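Local coordinates for geranylgeranyl pyrophosphate synthase (Geoglobus acetivorans, PDB 5JFQ), which condenses three molecules of isopentenyl diphosphate onto dimethylallyl diphosphate with magnesium as cofactor, giving mainly geranylgeranyl pyrophosphate and some farnesyl pyrophosphate, at residues L242-A247 against K272-C277. Sequence-based numbering, arbitrary orientation.
Sequences LIVIKA and KKLFDC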
ATOM      1  N   LEU B 242      10.573 -24.347  10.561  1.00 75.68           N
ATOM      2  CA  LEU B 242      10.133 -25.722  10.355  1.00 75.97           C
ATOM      3  C   LEU B 242      10.928 -26.702  11.209  1.00 79.23           C
ATOM      4  O   LEU B 242      10.397 -27.745  11.609  1.00 76.10           O
ATOM      5  CB  LEU B 242      10.259 -26.098   8.883  1.00 75.32           C
ATOM      6  CG  LEU B 242       9.678 -27.467   8.540  1.00 75.51           C
ATOM      7  CD1 LEU B 242       8.262 -27.577   9.104  1.00 68.84           C
ATOM      8  CD2 LEU B 242       9.700 -27.709   7.035  1.00 73.49           C
ATOM      9  N   ILE B 243      12.199 -26.388  11.482  1.00 82.52           N
ATOM     10  CA  ILE B 243      13.036 -27.244  12.325  1.00 87.18           C
ATOM     11  C   ILE B 243      12.465 -27.319  13.737  1.00 84.64           C
ATOM     12  O   ILE B 243      12.138 -28.400  14.240  1.00 81.04           O
ATOM     13  CB  ILE B 243      14.490 -26.732  12.337  1.00 87.37           C
ATOM     14  CG1 ILE B 243      14.500 -25.208  12.345  1.00 89.21           C
ATOM     15  CG2 ILE B 243      15.273 -27.254  11.152  1.00 86.63           C
ATOM     16  CD1 ILE B 243      15.846 -24.567  12.491  1.00 93.47           C
ATOM     17  N   VAL B 244      12.326 -26.162  14.390  1.00 82.11           N
ATOM     18  CA  VAL B 244      11.810 -26.132  15.750  1.00 83.72           C
ATOM     19  C   VAL B 244      10.365 -26.599  15.824  1.00 83.15           C
ATOM     20  O   VAL B 244       9.877 -26.894  16.918  1.00 88.33           O
ATOM     21  CB  VAL B 244      11.938 -24.724  16.374  1.00 84.19           C
ATOM     22  CG1 VAL B 244      13.388 -24.247  16.356  1.00 87.61           C
ATOM     23  CG2 VAL B 244      11.040 -23.734  15.670  1.00 85.01           C
ATOM     24  N   ILE B 245       9.651 -26.682  14.704  1.00 79.24           N
ATOM     25  CA  ILE B 245       8.291 -27.200  14.790  1.00 83.06           C
ATOM     26  C   ILE B 245       8.308 -28.719  14.780  1.00 82.58           C
ATOM     27  O   ILE B 245       7.546 -29.363  15.512  1.00 83.32           O
ATOM     28  CB  ILE B 245       7.407 -26.613  13.676  1.00 73.17           C
ATOM     29  CG1 ILE B 245       7.102 -25.157  14.003  1.00 75.07           C
ATOM     30  CG2 ILE B 245       6.093 -27.357  13.572  1.00 63.99           C
ATOM     31  CD1 ILE B 245       6.330 -24.458  12.944  1.00 73.84           C
ATOM     32  N   LYS B 246       9.196 -29.311  13.977  1.00 83.89           N
ATOM     33  CA  LYS B 246       9.392 -30.757  14.023  1.00 89.17           C
ATOM     34  C   LYS B 246       9.904 -31.184  15.392  1.00 86.74           C
ATOM     35  O   LYS B 246       9.303 -32.035  16.059  1.00 83.75           O
ATOM     36  CB  LYS B 246      10.362 -31.194  12.918  1.00 86.40           C
ATOM     37  N   ALA B 247      11.001 -30.569  15.839  1.00 86.83           N
ATOM     38  CA  ALA B 247      11.600 -30.931  17.118  1.00 88.31           C
ATOM     39  C   ALA B 247      10.615 -30.763  18.269  1.00 90.54           C
ATOM     40  O   ALA B 247      10.507 -31.643  19.128  1.00 91.70           O
ATOM     41  CB  ALA B 247      12.859 -30.097  17.356  1.00 83.53           C
ATOM     42  N   LYS B 272      22.813 -28.296  18.952  1.00 93.64           N
ATOM     43  CA  LYS B 272      23.194 -29.706  18.972  1.00 89.20           C
ATOM     44  C   LYS B 272      21.961 -30.595  18.990  1.00 86.76           C
ATOM     45  O   LYS B 272      21.805 -31.482  18.141  1.00 86.68           O
ATOM     46  CB  LYS B 272      24.087 -29.996  20.183  1.00 90.37           C
ATOM     47  N   LYS B 273      21.066 -30.357  19.950  1.00 90.74           N
ATOM     48  CA  LYS B 273      19.785 -31.047  19.970  1.00 89.43           C
ATOM     49  C   LYS B 273      19.176 -31.085  18.573  1.00 89.26           C
ATOM     50  O   LYS B 273      18.871 -32.161  18.044  1.00 87.09           O
ATOM     51  CB  LYS B 273      18.843 -30.361  20.965  1.00 79.80           C
ATOM     52  N   LEU B 274      19.101 -29.921  17.919  1.00 90.13           N
ATOM     53  CA  LEU B 274      18.263 -29.780  16.730  1.00 91.00           C
ATOM     54  C   LEU B 274      18.754 -30.647  15.572  1.00 93.23           C
ATOM     55  O   LEU B 274      17.947 -31.279  14.874  1.00 90.84           O
ATOM     56  CB  LEU B 274      18.204 -28.302  16.335  1.00 88.97           C
ATOM     57  CG  LEU B 274      16.899 -27.854  15.675  1.00 90.16           C
ATOM     58  CD1 LEU B 274      16.752 -26.331  15.693  1.00 88.23           C
ATOM     59  CD2 LEU B 274      16.810 -28.387  14.260  1.00 98.51           C
ATOM     60  N   PHE B 275      20.068 -30.692  15.348  1.00 88.64           N
ATOM     61  CA  PHE B 275      20.606 -31.600  14.343  1.00 90.99           C
ATOM     62  C   PHE B 275      20.210 -33.042  14.639  1.00 92.01           C
ATOM     63  O   PHE B 275      19.666 -33.739  13.773  1.00 90.26           O
ATOM     64  CB  PHE B 275      22.122 -31.460  14.277  1.00 91.25           C
ATOM     65  CG  PHE B 275      22.589 -30.444  13.290  1.00 89.73           C
ATOM     66  CD1 PHE B 275      23.175 -29.263  13.712  1.00 89.89           C
ATOM     67  CD2 PHE B 275      22.435 -30.668  11.934  1.00 92.04           C
ATOM     68  CE1 PHE B 275      23.611 -28.326  12.795  1.00 90.51           C
ATOM     69  CE2 PHE B 275      22.870 -29.732  11.010  1.00 95.41           C
ATOM     70  CZ  PHE B 275      23.456 -28.563  11.440  1.00 92.36           C
ATOM     71  N   ASP B 276      20.450 -33.489  15.876  1.00 93.47           N
ATOM     72  CA  ASP B 276      20.219 -34.866  16.308  1.00 92.85           C
ATOM     73  C   ASP B 276      18.749 -35.222  16.490  1.00 91.58           C
ATOM     74  O   ASP B 276      18.434 -36.406  16.610  1.00 88.31           O
ATOM     75  CB  ASP B 276      20.942 -35.145  17.633  1.00 87.16           C
ATOM     76  CG  ASP B 276      22.432 -34.848  17.575  1.00 89.67           C
ATOM     77  OD1 ASP B 276      22.920 -34.093  18.448  1.00 91.91           O
ATOM     78  OD2 ASP B 276      23.123 -35.372  16.674  1.00 89.42           O
ATOM     79  N   CYS B 277      17.851 -34.237  16.547  1.00 95.11           N
ATOM     80  CA  CYS B 277      16.425 -34.524  16.701  1.00 96.96           C
ATOM     81  C   CYS B 277      15.908 -35.443  15.614  1.00 96.74           C
ATOM     82  O   CYS B 277      14.988 -36.240  15.847  1.00 95.54           O
ATOM     83  CB  CYS B 277      15.612 -33.240  16.671  1.00 94.65           C
ATOM     84  SG  CYS B 277      15.974 -32.136  18.005  1.00108.36           S
TER
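Leu274 reaches from helix 264-276 to Ile243 and Val244, and its two methyls divide the work: CD2 meets the branch point of Ile243, while CD1 serves both partners. Leu274 CD2 lies 3.4 Å from Ile243 CB and 3.6 Å from Ile243 CG2, with the two side chains crossing at about a right angle. The first torsion of Ile243 (chi1 38°) sets CG1 between the backbone N and the carbonyl carbon, and the side chain then runs on extended (chi2 174°), bringing Ile243 CD1 to 3.8 Å from Leu274 CD1. Val244 joins from the neighbouring position, its CG1 4.0 Å from Leu274 CD1. In helix-helix packing one branched side chain can cover consecutive residues of the facing helix, as Leu274 does here within the mainly helical fold of the trans-prenyltransferases. The contact joins helix 264-276 to helix 242-249, which begins just after Lys239, a residue that probably binds dimethylallyl diphosphate, as in related enzymes. Ile221 of helix 195-221 touches both Ile243 and Leu274, and Ala283 and Val280 of helix 280-298 touch Ile243 and Leu274 respectively. An alanine in place of Leu274 removes both methyls and is likely to open a gap beside Ile243 and to take from Val244 CG1 its contact with helix 264-276. One turn further along, Ala247 CB packs 3.8 Å from Cys277 SG, where the two segments' CA atoms come nearest, and Ile252 touches both residues.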